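Local coordinates for protein S-adenosylmethionine-dependent methyltransferase (PDB 1Y8C) that probably acts as an S-adenosylmethionine-dependent methyltransferase, transferring a methyl group to a substrate that remains unspecified, at residues Y145-S149 against Q150-N154; N170-D174 against D175-M179. One frame throughout, in Å; residues are numbered along the deposited sequence.

Contact 1: Y145-S149 against Q150-N154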
ATOM      1  N   TYR A 145      -4.765  -8.412 -11.601  1.00 51.36           N
ATOM      2  CA  TYR A 145      -4.147  -9.571 -12.217  1.00 51.14           C
ATOM      3  C   TYR A 145      -3.716  -9.220 -13.638  1.00 51.71           C
ATOM      4  O   TYR A 145      -2.703  -9.706 -14.121  1.00 51.34           O
ATOM      5  CB  TYR A 145      -5.143 -10.728 -12.261  1.00 49.73           C
ATOM      6  CG  TYR A 145      -4.533 -12.002 -12.759  1.00 50.10           C
ATOM      7  CD1 TYR A 145      -3.943 -12.911 -11.871  1.00 50.73           C
ATOM      8  CD2 TYR A 145      -4.489 -12.282 -14.122  1.00 50.50           C
ATOM      9  CE1 TYR A 145      -3.322 -14.066 -12.333  1.00 52.73           C
ATOM     10  CE2 TYR A 145      -3.872 -13.427 -14.594  1.00 53.32           C
ATOM     11  CZ  TYR A 145      -3.290 -14.315 -13.702  1.00 54.68           C
ATOM     12  OH  TYR A 145      -2.678 -15.448 -14.183  1.00 57.51           O
ATOM     13  N   TYR A 146      -4.488  -8.370 -14.306  1.00 52.92           N
ATOM     14  CA  TYR A 146      -4.167  -7.996 -15.670  1.00 53.86           C
ATOM     15  C   TYR A 146      -2.929  -7.129 -15.730  1.00 54.37           C
ATOM     16  O   TYR A 146      -2.121  -7.251 -16.645  1.00 55.25           O
ATOM     17  CB  TYR A 146      -5.339  -7.250 -16.290  1.00 55.08           C
ATOM     18  CG  TYR A 146      -5.131  -6.875 -17.736  1.00 57.35           C
ATOM     19  CD1 TYR A 146      -5.269  -7.823 -18.757  1.00 56.58           C
ATOM     20  CD2 TYR A 146      -4.807  -5.563 -18.089  1.00 56.88           C
ATOM     21  CE1 TYR A 146      -5.095  -7.463 -20.096  1.00 56.95           C
ATOM     22  CE2 TYR A 146      -4.626  -5.197 -19.415  1.00 56.47           C
ATOM     23  CZ  TYR A 146      -4.775  -6.142 -20.408  1.00 56.73           C
ATOM     24  OH  TYR A 146      -4.630  -5.750 -21.712  1.00 55.53           O
ATOM     25  N   LYS A 147      -2.786  -6.252 -14.745  1.00 55.03           N
ATOM     26  CA  LYS A 147      -1.657  -5.338 -14.682  1.00 56.55           C
ATOM     27  C   LYS A 147      -0.330  -6.084 -14.523  1.00 57.23           C
ATOM     28  O   LYS A 147       0.641  -5.796 -15.221  1.00 57.50           O
ATOM     29  CB  LYS A 147      -1.867  -4.372 -13.521  1.00 56.20           C
ATOM     30  CG  LYS A 147      -1.112  -3.077 -13.625  1.00 58.41           C
ATOM     31  CD  LYS A 147       0.250  -3.181 -12.997  1.00 61.84           C
ATOM     32  CE  LYS A 147       0.844  -1.798 -12.804  1.00 64.43           C
ATOM     33  NZ  LYS A 147       0.893  -1.055 -14.095  1.00 67.70           N
ATOM     34  N   LEU A 148      -0.288  -7.058 -13.622  1.00 56.49           N
ATOM     35  CA  LEU A 148       0.944  -7.792 -13.406  1.00 54.73           C
ATOM     36  C   LEU A 148       1.237  -8.818 -14.495  1.00 56.73           C
ATOM     37  O   LEU A 148       2.392  -8.988 -14.907  1.00 55.16           O
ATOM     38  CB  LEU A 148       0.898  -8.492 -12.052  1.00 52.85           C
ATOM     39  CG  LEU A 148       0.566  -7.590 -10.867  1.00 52.48           C
ATOM     40  CD1 LEU A 148       0.451  -8.448  -9.618  1.00 48.89           C
ATOM     41  CD2 LEU A 148       1.641  -6.508 -10.701  1.00 51.00           C
ATOM     42  N   SER A 149       0.198  -9.499 -14.968  1.00 57.31           N
ATOM     43  CA  SER A 149       0.374 -10.534 -15.986  1.00 60.11           C
ATOM     44  C   SER A 149       0.561 -10.006 -17.416  1.00 62.10           C
ATOM     45  O   SER A 149       1.364 -10.555 -18.174  1.00 63.34           O
ATOM     46  CB  SER A 149      -0.808 -11.500 -15.960  1.00 59.12           C
ATOM     47  OG  SER A 149      -1.998 -10.851 -16.363  1.00 58.98           O
ATOM     48  N   GLN A 150      -0.162  -8.948 -17.783  1.00 61.26           N
ATOM     49  CA  GLN A 150      -0.052  -8.399 -19.127  1.00 61.82           C
ATOM     50  C   GLN A 150       0.768  -7.119 -19.192  1.00 62.28           C
ATOM     51  O   GLN A 150       1.876  -7.114 -19.713  1.00 65.07           O
ATOM     52  CB  GLN A 150      -1.439  -8.129 -19.701  1.00 62.79           C
ATOM     53  CG  GLN A 150      -2.356  -9.329 -19.705  1.00 65.77           C
ATOM     54  CD  GLN A 150      -1.721 -10.520 -20.370  1.00 68.70           C
ATOM     55  OE1 GLN A 150      -0.891 -10.368 -21.262  1.00 72.21           O
ATOM     56  NE2 GLN A 150      -2.111 -11.716 -19.947  1.00 70.91           N
ATOM     57  N   VAL A 151       0.218  -6.030 -18.663  1.00 61.84           N
ATOM     58  CA  VAL A 151       0.887  -4.737 -18.694  1.00 59.54           C
ATOM     59  C   VAL A 151       2.338  -4.789 -18.209  1.00 60.43           C
ATOM     60  O   VAL A 151       3.186  -4.042 -18.705  1.00 61.71           O
ATOM     61  CB  VAL A 151       0.098  -3.701 -17.882  1.00 59.09           C
ATOM     62  CG1 VAL A 151       0.636  -2.313 -18.156  1.00 57.34           C
ATOM     63  CG2 VAL A 151      -1.381  -3.786 -18.242  1.00 54.72           C
ATOM     64  N   LEU A 152       2.637  -5.649 -17.238  1.00 59.78           N
ATOM     65  CA  LEU A 152       4.017  -5.779 -16.779  1.00 59.70           C
ATOM     66  C   LEU A 152       4.656  -6.982 -17.463  1.00 60.27           C
ATOM     67  O   LEU A 152       5.626  -6.836 -18.205  1.00 61.47           O
ATOM     68  CB  LEU A 152       4.097  -5.964 -15.266  1.00 57.87           C
ATOM     69  CG  LEU A 152       3.948  -4.737 -14.371  1.00 58.36           C
ATOM     70  CD1 LEU A 152       4.304  -5.141 -12.958  1.00 58.69           C
ATOM     71  CD2 LEU A 152       4.872  -3.624 -14.826  1.00 60.44           C
ATOM     72  N   GLY A 153       4.102  -8.166 -17.213  1.00 60.67           N
ATOM     73  CA  GLY A 153       4.627  -9.381 -17.808  1.00 61.73           C
ATOM     74  C   GLY A 153       6.139  -9.497 -17.782  1.00 63.00           C
ATOM     75  O   GLY A 153       6.748  -9.436 -16.714  1.00 62.84           O
ATOM     76  N   ASN A 154       6.737  -9.663 -18.966  1.00 64.20           N
ATOM     77  CA  ASN A 154       8.188  -9.789 -19.131  1.00 65.47           C
ATOM     78  C   ASN A 154       8.726  -8.665 -20.032  1.00 67.32           C
ATOM     79  O   ASN A 154       9.362  -8.933 -21.050  1.00 68.07           O
ATOM     80  CB  ASN A 154       8.530 -11.140 -19.776  1.00 64.46           C
ATOM     81  CG  ASN A 154       7.996 -12.326 -18.988  1.00 65.24           C
ATOM     82  OD1 ASN A 154       8.571 -12.735 -17.977  1.00 64.41           O
ATOM     83  ND2 ASN A 154       6.882 -12.882 -19.451  1.00 65.83           N
TER
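Tyr146 and Gln150 meet one turn apart on helix 145-152, a short helix that widens into pi-type turns before it ends at Leu152. Their side chains cross at about a right angle. The aliphatic base of the glutamine lies over one face of the tyrosine ring, offset toward the rim: CB of Gln150 is 3.9 Å from the Tyr146 ring centroid and 18° off the ring normal, which makes this a CH-pi contact. The Gln150 chain bends at its second torsion, CG of Gln150 sits 3.3 Å from Tyr146 CE1, and the amide plane lies 41° from the ring plane. Val151 reaches the same ring obliquely through one methyl, with CG2 3.7 Å from CE2 of Tyr146, while Phe234 meets the ring edge-to-face from outside.

Leu148 and Leu152 behave differently. They run side by side and point the same way, touching through single branches, CD2 of Leu148 to CD1 of Leu152 at 3.7 Å. Leu152 continues onto Trp168 and Asn170, so this pair is part of the helix face that packs on strand 164-173.

The widening shows in the backbone. Gln150 N still bonds the O of Tyr146 four residues back, at 2.8 Å. Val151 N, five residues on, adds a weak bond to that oxygen, and the next two bonds keep this five-residue span: Leu152 N to Lys147 O at 2.8 Å, arriving nearly in line with the C=O but with a bent N-H, and Gly153 N to Leu148 O at 3.0 Å. Gly153 then leaves the helix with positive phi.

In the first turn, Ser149 directs its hydroxyl back toward Tyr145, its first torsion (67°) placing OG between backbone N and carbonyl carbon. Ser149 N bonds Tyr145 O from one face of the carbonyl plane. From the opposite face, Ser149 OG donates to Tyr145 O at 2.6 Å.

Contact 2: N170-D174 against D175-M179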
ATOM      1  N   ASN A 170      11.229  -7.032 -15.976  1.00 56.92           N
ATOM      2  CA  ASN A 170      10.121  -7.780 -15.411  1.00 58.13           C
ATOM      3  C   ASN A 170      10.163  -9.233 -15.825  1.00 59.04           C
ATOM      4  O   ASN A 170      10.408  -9.553 -16.984  1.00 60.29           O
ATOM      5  CB  ASN A 170       8.785  -7.175 -15.851  1.00 56.49           C
ATOM      6  CG  ASN A 170       8.362  -5.996 -14.990  1.00 57.69           C
ATOM      7  OD1 ASN A 170       7.892  -4.978 -15.502  1.00 59.40           O
ATOM      8  ND2 ASN A 170       8.508  -6.132 -13.676  1.00 53.60           N
ATOM      9  N   GLN A 171       9.928 -10.114 -14.869  1.00 60.73           N
ATOM     10  CA  GLN A 171       9.912 -11.540 -15.139  1.00 62.37           C
ATOM     11  C   GLN A 171       8.596 -12.062 -14.577  1.00 62.54           C
ATOM     12  O   GLN A 171       8.367 -12.011 -13.370  1.00 62.74           O
ATOM     13  CB  GLN A 171      11.121 -12.202 -14.465  1.00 65.83           C
ATOM     14  CG  GLN A 171      10.922 -13.645 -14.012  1.00 70.60           C
ATOM     15  CD  GLN A 171      10.556 -14.587 -15.142  1.00 75.22           C
ATOM     16  OE1 GLN A 171      10.117 -15.715 -14.900  1.00 77.00           O
ATOM     17  NE2 GLN A 171      10.743 -14.140 -16.381  1.00 77.89           N
ATOM     18  N   PHE A 172       7.713 -12.520 -15.456  1.00 62.83           N
ATOM     19  CA  PHE A 172       6.431 -13.053 -15.011  1.00 65.62           C
ATOM     20  C   PHE A 172       6.406 -14.552 -15.203  1.00 66.43           C
ATOM     21  O   PHE A 172       6.746 -15.055 -16.277  1.00 65.99           O
ATOM     22  CB  PHE A 172       5.258 -12.436 -15.774  1.00 65.70           C
ATOM     23  CG  PHE A 172       3.915 -12.935 -15.304  1.00 66.98           C
ATOM     24  CD1 PHE A 172       3.503 -12.725 -13.987  1.00 67.75           C
ATOM     25  CD2 PHE A 172       3.057 -13.597 -16.172  1.00 67.54           C
ATOM     26  CE1 PHE A 172       2.267 -13.181 -13.534  1.00 66.51           C
ATOM     27  CE2 PHE A 172       1.816 -14.060 -15.730  1.00 67.88           C
ATOM     28  CZ  PHE A 172       1.416 -13.843 -14.411  1.00 68.43           C
ATOM     29  N   GLU A 173       5.972 -15.258 -14.163  1.00 68.25           N
ATOM     30  CA  GLU A 173       5.929 -16.712 -14.190  1.00 69.87           C
ATOM     31  C   GLU A 173       5.050 -17.312 -13.093  1.00 69.68           C
ATOM     32  O   GLU A 173       5.212 -17.003 -11.912  1.00 68.88           O
ATOM     33  CB  GLU A 173       7.360 -17.230 -14.058  1.00 71.95           C
ATOM     34  CG  GLU A 173       7.508 -18.630 -13.520  1.00 76.96           C
ATOM     35  CD  GLU A 173       8.965 -19.026 -13.383  1.00 80.09           C
ATOM     36  OE1 GLU A 173       9.729 -18.269 -12.744  1.00 81.60           O
ATOM     37  OE2 GLU A 173       9.353 -20.088 -13.914  1.00 83.15           O
ATOM     38  N   ASP A 174       4.108 -18.161 -13.492  1.00 69.95           N
ATOM     39  CA  ASP A 174       3.241 -18.825 -12.532  1.00 70.25           C
ATOM     40  C   ASP A 174       2.625 -17.820 -11.556  1.00 68.67           C
ATOM     41  O   ASP A 174       2.855 -17.874 -10.347  1.00 67.12           O
ATOM     42  CB  ASP A 174       4.063 -19.888 -11.784  1.00 75.61           C
ATOM     43  CG  ASP A 174       3.235 -20.719 -10.814  1.00 79.87           C
ATOM     44  OD1 ASP A 174       2.123 -21.166 -11.187  1.00 81.78           O
ATOM     45  OD2 ASP A 174       3.718 -20.941  -9.680  1.00 81.45           O
ATOM     46  N   ASP A 175       1.852 -16.891 -12.103  1.00 66.71           N
ATOM     47  CA  ASP A 175       1.180 -15.874 -11.311  1.00 65.20           C
ATOM     48  C   ASP A 175       2.065 -15.007 -10.417  1.00 63.40           C
ATOM     49  O   ASP A 175       1.555 -14.253  -9.582  1.00 62.51           O
ATOM     50  CB  ASP A 175       0.103 -16.524 -10.454  1.00 68.68           C
ATOM     51  CG  ASP A 175      -0.877 -17.315 -11.272  1.00 70.66           C
ATOM     52  OD1 ASP A 175      -1.320 -16.785 -12.317  1.00 71.13           O
ATOM     53  OD2 ASP A 175      -1.202 -18.456 -10.868  1.00 72.33           O
ATOM     54  N   LEU A 176       3.377 -15.104 -10.585  1.00 58.95           N
ATOM     55  CA  LEU A 176       4.288 -14.307  -9.782  1.00 57.20           C
ATOM     56  C   LEU A 176       5.127 -13.417 -10.682  1.00 55.84           C
ATOM     57  O   LEU A 176       5.702 -13.885 -11.662  1.00 56.26           O
ATOM     58  CB  LEU A 176       5.212 -15.213  -8.964  1.00 57.77           C
ATOM     59  CG  LEU A 176       6.118 -14.511  -7.945  1.00 58.50           C
ATOM     60  CD1 LEU A 176       5.254 -13.817  -6.900  1.00 59.73           C
ATOM     61  CD2 LEU A 176       7.030 -15.524  -7.259  1.00 60.64           C
ATOM     62  N   VAL A 177       5.191 -12.135 -10.347  1.00 53.64           N
ATOM     63  CA  VAL A 177       5.974 -11.185 -11.117  1.00 53.85           C
ATOM     64  C   VAL A 177       7.214 -10.799 -10.341  1.00 53.08           C
ATOM     65  O   VAL A 177       7.127 -10.380  -9.191  1.00 53.70           O
ATOM     66  CB  VAL A 177       5.186  -9.898 -11.392  1.00 55.10           C
ATOM     67  CG1 VAL A 177       6.062  -8.892 -12.125  1.00 55.12           C
ATOM     68  CG2 VAL A 177       3.960 -10.214 -12.208  1.00 57.89           C
ATOM     69  N   SER A 178       8.375 -10.938 -10.961  1.00 53.60           N
ATOM     70  CA  SER A 178       9.607 -10.560 -10.286  1.00 54.72           C
ATOM     71  C   SER A 178      10.151  -9.313 -10.969  1.00 54.99           C
ATOM     72  O   SER A 178      10.388  -9.304 -12.176  1.00 56.87           O
ATOM     73  CB  SER A 178      10.604 -11.704 -10.365  1.00 54.85           C
ATOM     74  OG  SER A 178       9.950 -12.920 -10.033  1.00 58.19           O
HETATM   75  N   MSE A 179      10.330  -8.256 -10.192  1.00 55.07           N
HETATM   76  CA  MSE A 179      10.809  -6.999 -10.722  1.00 55.05           C
HETATM   77  C   MSE A 179      12.213  -6.702 -10.245  1.00 55.38           C
HETATM   78  O   MSE A 179      12.494  -6.725  -9.051  1.00 55.78           O
HETATM   79  CB  MSE A 179       9.885  -5.873 -10.279  1.00 57.33           C
HETATM   80  CG  MSE A 179       8.404  -6.162 -10.460  1.00 63.11           C
HETATM   81 SE   MSE A 179       7.304  -4.734  -9.738  1.00 75.18          SE
HETATM   82  CE  MSE A 179       6.490  -5.662  -8.249  1.00 67.12           C
TER
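Glu173 and Leu176 face each other as the last hydrogen-bonded pair of a two-residue beta hairpin, whose turn is made by Asp174 and Asp175. Both turn residues have positive phi, with backbone angles roughly those of a type I' turn, and strands 170-173 and 176-179 run antiparallel at 163°.

Backbone bonds set the register. Gln171 and Ser178 exchange a pair, Gln171 N to Ser178 O at 2.8 Å and Ser178 N to Gln171 O at 2.6 Å. Between the bonded pairs, Phe172 and Val177 form a non-hydrogen-bonded pair, and CA-H...O contacts supplement the bonds: CA of Phe172 is 3.5 Å from Leu176 O.

Apolar packing on the face carrying Phe172 and Val177 is turned to helix 145-152 through Ser149 and Leu148. With CG opposite the backbone N (chi1 -178°), the Phe172 ring is carried across to the second strand and reaches toward the turn, its CZ 3.7 Å from CA of Asp175. On the other face, Gln171 and Ser178 touch through their aliphatic parts, CG of Gln171 to CB of Ser178 at 4.1 Å.

Charge gathers at the turn, where OD1 of Asp174 and OD2 of Asp175 are 4.3 Å apart, a like-charged pair that is probably mildly unfavourable. The other oxygen of Asp175, OD1, is engaged by the hydroxyl of Tyr145.

The pair next to the turn is closed by two bonds of unequal geometry. Glu173 N meets Leu176 O at 2.9 Å, only modestly tilted, whereas Leu176 N sits 57° out of the carbonyl plane of Glu173 O.

Overall arrangement
Contacts 1 and 2 follow one another along the chain, their centres about 8 Å apart and both 18 to 19 Å from the centre of the chain. The helix 145-152 of contact 1 leaves the strand 136-143 of the Rossmann-like sheet and lies against the separate four-stranded antiparallel sheet that contains the hairpin of contact 2. Two probable hydrogen bonds join them: Tyr145 OH to Asp175 OD1 at 2.7 Å, near the start of the helix and the hairpin turn, and Phe172 N to Asn154 OD1 at 2.7 Å, just past the helix end. Gly153 O also packs 3.2 Å from Asn170 CB.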